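CsoZ (Staphylococcus aureus, PDB 6FF1) probably serves as a copper metallochaperone of the heavy-metal-associated domain family, taking part in copper homeostasis in the bacterium. Local coordinates at residues Ala10-Glu15 / Ser19-Arg24. Residues are numbered along the deposited sequence; the frame is centred on the assembly and turned at random.
Sequences AGIETE and SQLTER. With CA (calcium ion), chain B.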
ATOM      1  N   ALA A  10       1.853   8.628  -5.219  1.00 14.11           N
ATOM      2  CA  ALA A  10       1.260   9.640  -6.053  1.00 15.08           C
ATOM      3  C   ALA A  10       0.407   8.934  -7.081  1.00 16.13           C
ATOM      4  O   ALA A  10       0.754   7.838  -7.564  1.00 16.73           O
ATOM      5  CB  ALA A  10       2.356  10.463  -6.708  1.00 19.49           C
ATOM      6  N   GLY A  11      -0.681   9.593  -7.462  1.00 14.82           N
ATOM      7  CA  GLY A  11      -1.564   9.082  -8.476  1.00 15.32           C
ATOM      8  C   GLY A  11      -2.889   8.520  -8.051  1.00 13.51           C
ATOM      9  O   GLY A  11      -3.746   8.309  -8.883  1.00 16.60           O
ATOM     10  N   ILE A  12      -3.088   8.296  -6.756  1.00 12.33           N
ATOM     11  CA  ILE A  12      -4.311   7.753  -6.261  1.00 12.44           C
ATOM     12  C   ILE A  12      -5.266   8.938  -6.088  1.00 14.37           C
ATOM     13  O   ILE A  12      -4.990   9.870  -5.346  1.00 15.94           O
ATOM     14  CB  ILE A  12      -4.158   6.990  -4.948  1.00 12.54           C
ATOM     15  CG1 ILE A  12      -3.102   5.895  -5.070  1.00 12.46           C
ATOM     16  CG2 ILE A  12      -5.496   6.496  -4.468  1.00 14.46           C
ATOM     17  CD1 ILE A  12      -2.730   5.306  -3.708  1.00 14.76           C
ATOM     18  N   GLU A  13      -6.396   8.884  -6.791  1.00 11.18           N
ATOM     19  CA  GLU A  13      -7.291  10.020  -6.883  1.00 11.42           C
ATOM     20  C   GLU A  13      -8.727   9.742  -6.549  1.00 12.25           C
ATOM     21  O   GLU A  13      -9.411  10.711  -6.201  1.00 13.55           O
ATOM     22  CB  GLU A  13      -7.179  10.660  -8.252  1.00 11.71           C
ATOM     23  CG  GLU A  13      -5.820  11.260  -8.483  1.00 12.51           C
ATOM     24  CD  GLU A  13      -5.553  11.904  -9.807  1.00 12.96           C
ATOM     25  OE1 GLU A  13      -6.360  11.796 -10.713  1.00 13.89           O
ATOM     26  OE2 GLU A  13      -4.496  12.516  -9.953  1.00 15.24           O
ATOM     27  N   THR A  14      -9.211   8.524  -6.647  1.00 11.99           N
ATOM     28  CA  THR A  14     -10.622   8.278  -6.418  1.00 12.50           C
ATOM     29  C   THR A  14     -10.825   7.311  -5.291  1.00 12.28           C
ATOM     30  O   THR A  14      -9.971   6.474  -4.959  1.00 13.64           O
ATOM     31  CB  THR A  14     -11.307   7.723  -7.647  1.00 13.62           C
ATOM     32  OG1 THR A  14     -10.898   6.383  -7.874  1.00 14.30           O
ATOM     33  CG2 THR A  14     -11.094   8.605  -8.847  1.00 14.93           C
ATOM     34  N   GLU A  15     -12.022   7.334  -4.734  1.00 14.61           N
ATOM     35  CA  GLU A  15     -12.394   6.371  -3.706  1.00 15.71           C
ATOM     36  C   GLU A  15     -12.341   4.930  -4.195  1.00 14.90           C
ATOM     37  O   GLU A  15     -11.903   4.026  -3.439  1.00 16.08           O
ATOM     38  CB  GLU A  15     -13.819   6.650  -3.171  1.00 19.94           C
ATOM     39  CG  GLU A  15     -13.865   7.835  -2.292  1.00 25.65           C
ATOM     40  CD  GLU A  15     -15.151   7.961  -1.464  1.00 29.20           C
ATOM     41  OE1 GLU A  15     -16.178   7.402  -1.884  1.00 35.16           O
ATOM     42  OE2 GLU A  15     -15.110   8.685  -0.428  1.00 48.85           O
ATOM     43  N   SER A  19     -10.106   2.001  -2.555  1.00 14.07           N
ATOM     44  CA  SER A  19     -10.709   0.753  -2.155  1.00 16.76           C
ATOM     45  C   SER A  19     -10.007  -0.442  -2.769  1.00 14.98           C
ATOM     46  O   SER A  19      -9.690  -1.421  -2.047  1.00 16.03           O
ATOM     47  CB  SER A  19     -12.215   0.735  -2.506  1.00 20.82           C
ATOM     48  OG  SER A  19     -12.867   1.744  -1.769  1.00 33.38           O
ATOM     49  N   GLN A  20      -9.749  -0.378  -4.049  1.00 14.82           N
ATOM     50  CA  GLN A  20      -9.115  -1.481  -4.758  1.00 15.31           C
ATOM     51  C   GLN A  20      -7.699  -1.726  -4.250  1.00 14.43           C
ATOM     52  O   GLN A  20      -7.323  -2.884  -4.006  1.00 15.46           O
ATOM     53  CB  GLN A  20      -9.099  -1.255  -6.253  1.00 16.94           C
ATOM     54  CG  GLN A  20      -8.302  -2.284  -7.068  1.00 26.04           C
ATOM     55  CD  GLN A  20      -8.736  -3.750  -6.973  1.00 41.13           C
ATOM     56  OE1 GLN A  20      -9.636  -4.131  -6.194  1.00 54.07           O
ATOM     57  NE2 GLN A  20      -8.054  -4.600  -7.751  1.00 46.78           N
ATOM     58  N   LEU A  21      -6.919  -0.678  -4.078  1.00 12.69           N
ATOM     59  CA  LEU A  21      -5.558  -0.848  -3.631  1.00 12.33           C
ATOM     60  C   LEU A  21      -5.517  -1.295  -2.193  1.00 12.53           C
ATOM     61  O   LEU A  21      -4.696  -2.152  -1.804  1.00 13.61           O
ATOM     62  CB  LEU A  21      -4.796   0.446  -3.831  1.00 13.28           C
ATOM     63  CG  LEU A  21      -3.326   0.397  -3.450  1.00 12.96           C
ATOM     64  CD1 LEU A  21      -2.568  -0.604  -4.295  1.00 12.99           C
ATOM     65  CD2 LEU A  21      -2.709   1.772  -3.565  1.00 13.77           C
ATOM     66  N   THR A  22      -6.420  -0.769  -1.356  1.00 12.78           N
ATOM     67  CA  THR A  22      -6.490  -1.211   0.005  1.00 12.68           C
ATOM     68  C   THR A  22      -6.720  -2.710   0.073  1.00 13.17           C
ATOM     69  O   THR A  22      -6.083  -3.413   0.866  1.00 14.58           O
ATOM     70  CB  THR A  22      -7.547  -0.452   0.796  1.00 14.65           C
ATOM     71  OG1 THR A  22      -7.223   0.952   0.794  1.00 14.83           O
ATOM     72  CG2 THR A  22      -7.619  -0.916   2.195  1.00 16.02           C
ATOM     73  N   GLU A  23      -7.692  -3.192  -0.675  1.00 13.57           N
ATOM     74  CA  GLU A  23      -8.013  -4.604  -0.648  1.00 15.79           C
ATOM     75  C   GLU A  23      -6.862  -5.463  -1.156  1.00 14.10           C
ATOM     76  O   GLU A  23      -6.529  -6.461  -0.527  1.00 14.74           O
ATOM     77  CB  GLU A  23      -9.305  -4.852  -1.473  1.00 17.79           C
ATOM     78  CG  GLU A  23      -9.748  -6.275  -1.448  1.00 22.75           C
ATOM     79  CD  GLU A  23     -10.604  -6.665  -0.229  1.00 40.46           C
ATOM     80  OE1 GLU A  23     -10.576  -5.949   0.801  1.00 51.68           O
ATOM     81  OE2 GLU A  23     -11.326  -7.699  -0.310  1.00 63.41           O
ATOM     82  N   ARG A  24      -6.280  -5.080  -2.270  1.00 13.08           N
ATOM     83  CA  ARG A  24      -5.181  -5.823  -2.852  1.00 13.25           C
ATOM     84  C   ARG A  24      -3.990  -5.896  -1.896  1.00 13.49           C
ATOM     85  O   ARG A  24      -3.416  -6.983  -1.717  1.00 15.07           O
ATOM     86  CB  ARG A  24      -4.773  -5.298  -4.195  1.00 15.58           C
ATOM     87  CG  ARG A  24      -5.788  -5.547  -5.285  1.00 18.80           C
ATOM     88  CD  ARG A  24      -5.592  -6.931  -5.872  1.00 21.94           C
ATOM     89  NE  ARG A  24      -4.305  -7.118  -6.483  1.00 26.33           N
ATOM     90  CZ  ARG A  24      -3.860  -8.251  -6.961  1.00 27.15           C
ATOM     91  NH1 ARG A  24      -4.658  -9.314  -7.024  1.00 36.37           N
ATOM     92  NH2 ARG A  24      -2.645  -8.359  -7.471  1.00 35.39           N
TER
HETATM   93 CA    CA B 101      -4.810  13.080 -12.239  1.00 12.59          CA
HETATM   94  O   HOH W   1      -2.496  13.679 -11.734  1.00 17.26           O
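Ile12 reaches from the loop to Leu21 on helix 15-26, the first helix of a ferredoxin-like heavy-metal-associated domain. This loop, joining strand 3-10 to the helix, is where copper-carrying relatives usually hold their metal-binding cysteines; residues 10-15 here include none. The CA-CB bond of Ile12 is directed toward the helix, but Ile12 CB is still 5.6 Å from Leu21 CD2. CG2 branches off and makes no close contact with Leu21. The other branch, Ile12 CG1, lies beside the backbone N and comes within 4.4 Å of Leu21 CD2. From there the nearly extended second torsion (chi2 169°) carries the tip forward until Ile12 CD1 meets Leu21 CD2 at 3.5 Å, methyl to methyl. The two side chains cross at about a right angle. Both are buried: Tyr65 also packs on Ile12, and Ile36 of strand 31-36 on Leu21.

Nearer the surface the joint is polar. Thr14 is the N-cap, its OG1 accepting a backbone N-H in the first turn, while Gln17 OE1 accepts the backbone N-H groups of Glu13 and Thr14, tying the loop to the helix start. One helical turn on, Ser19 N donates to Glu15 O at 2.8 Å, fairly straight with an N-H...O angle of 164°. Glu13 faces outward from this packing and grips a calcium ion with both carboxylate oxygens, Glu13 OE2 lying 2.4 Å from the metal. A water oxygen binds the same calcium ion, also at 2.4 Å.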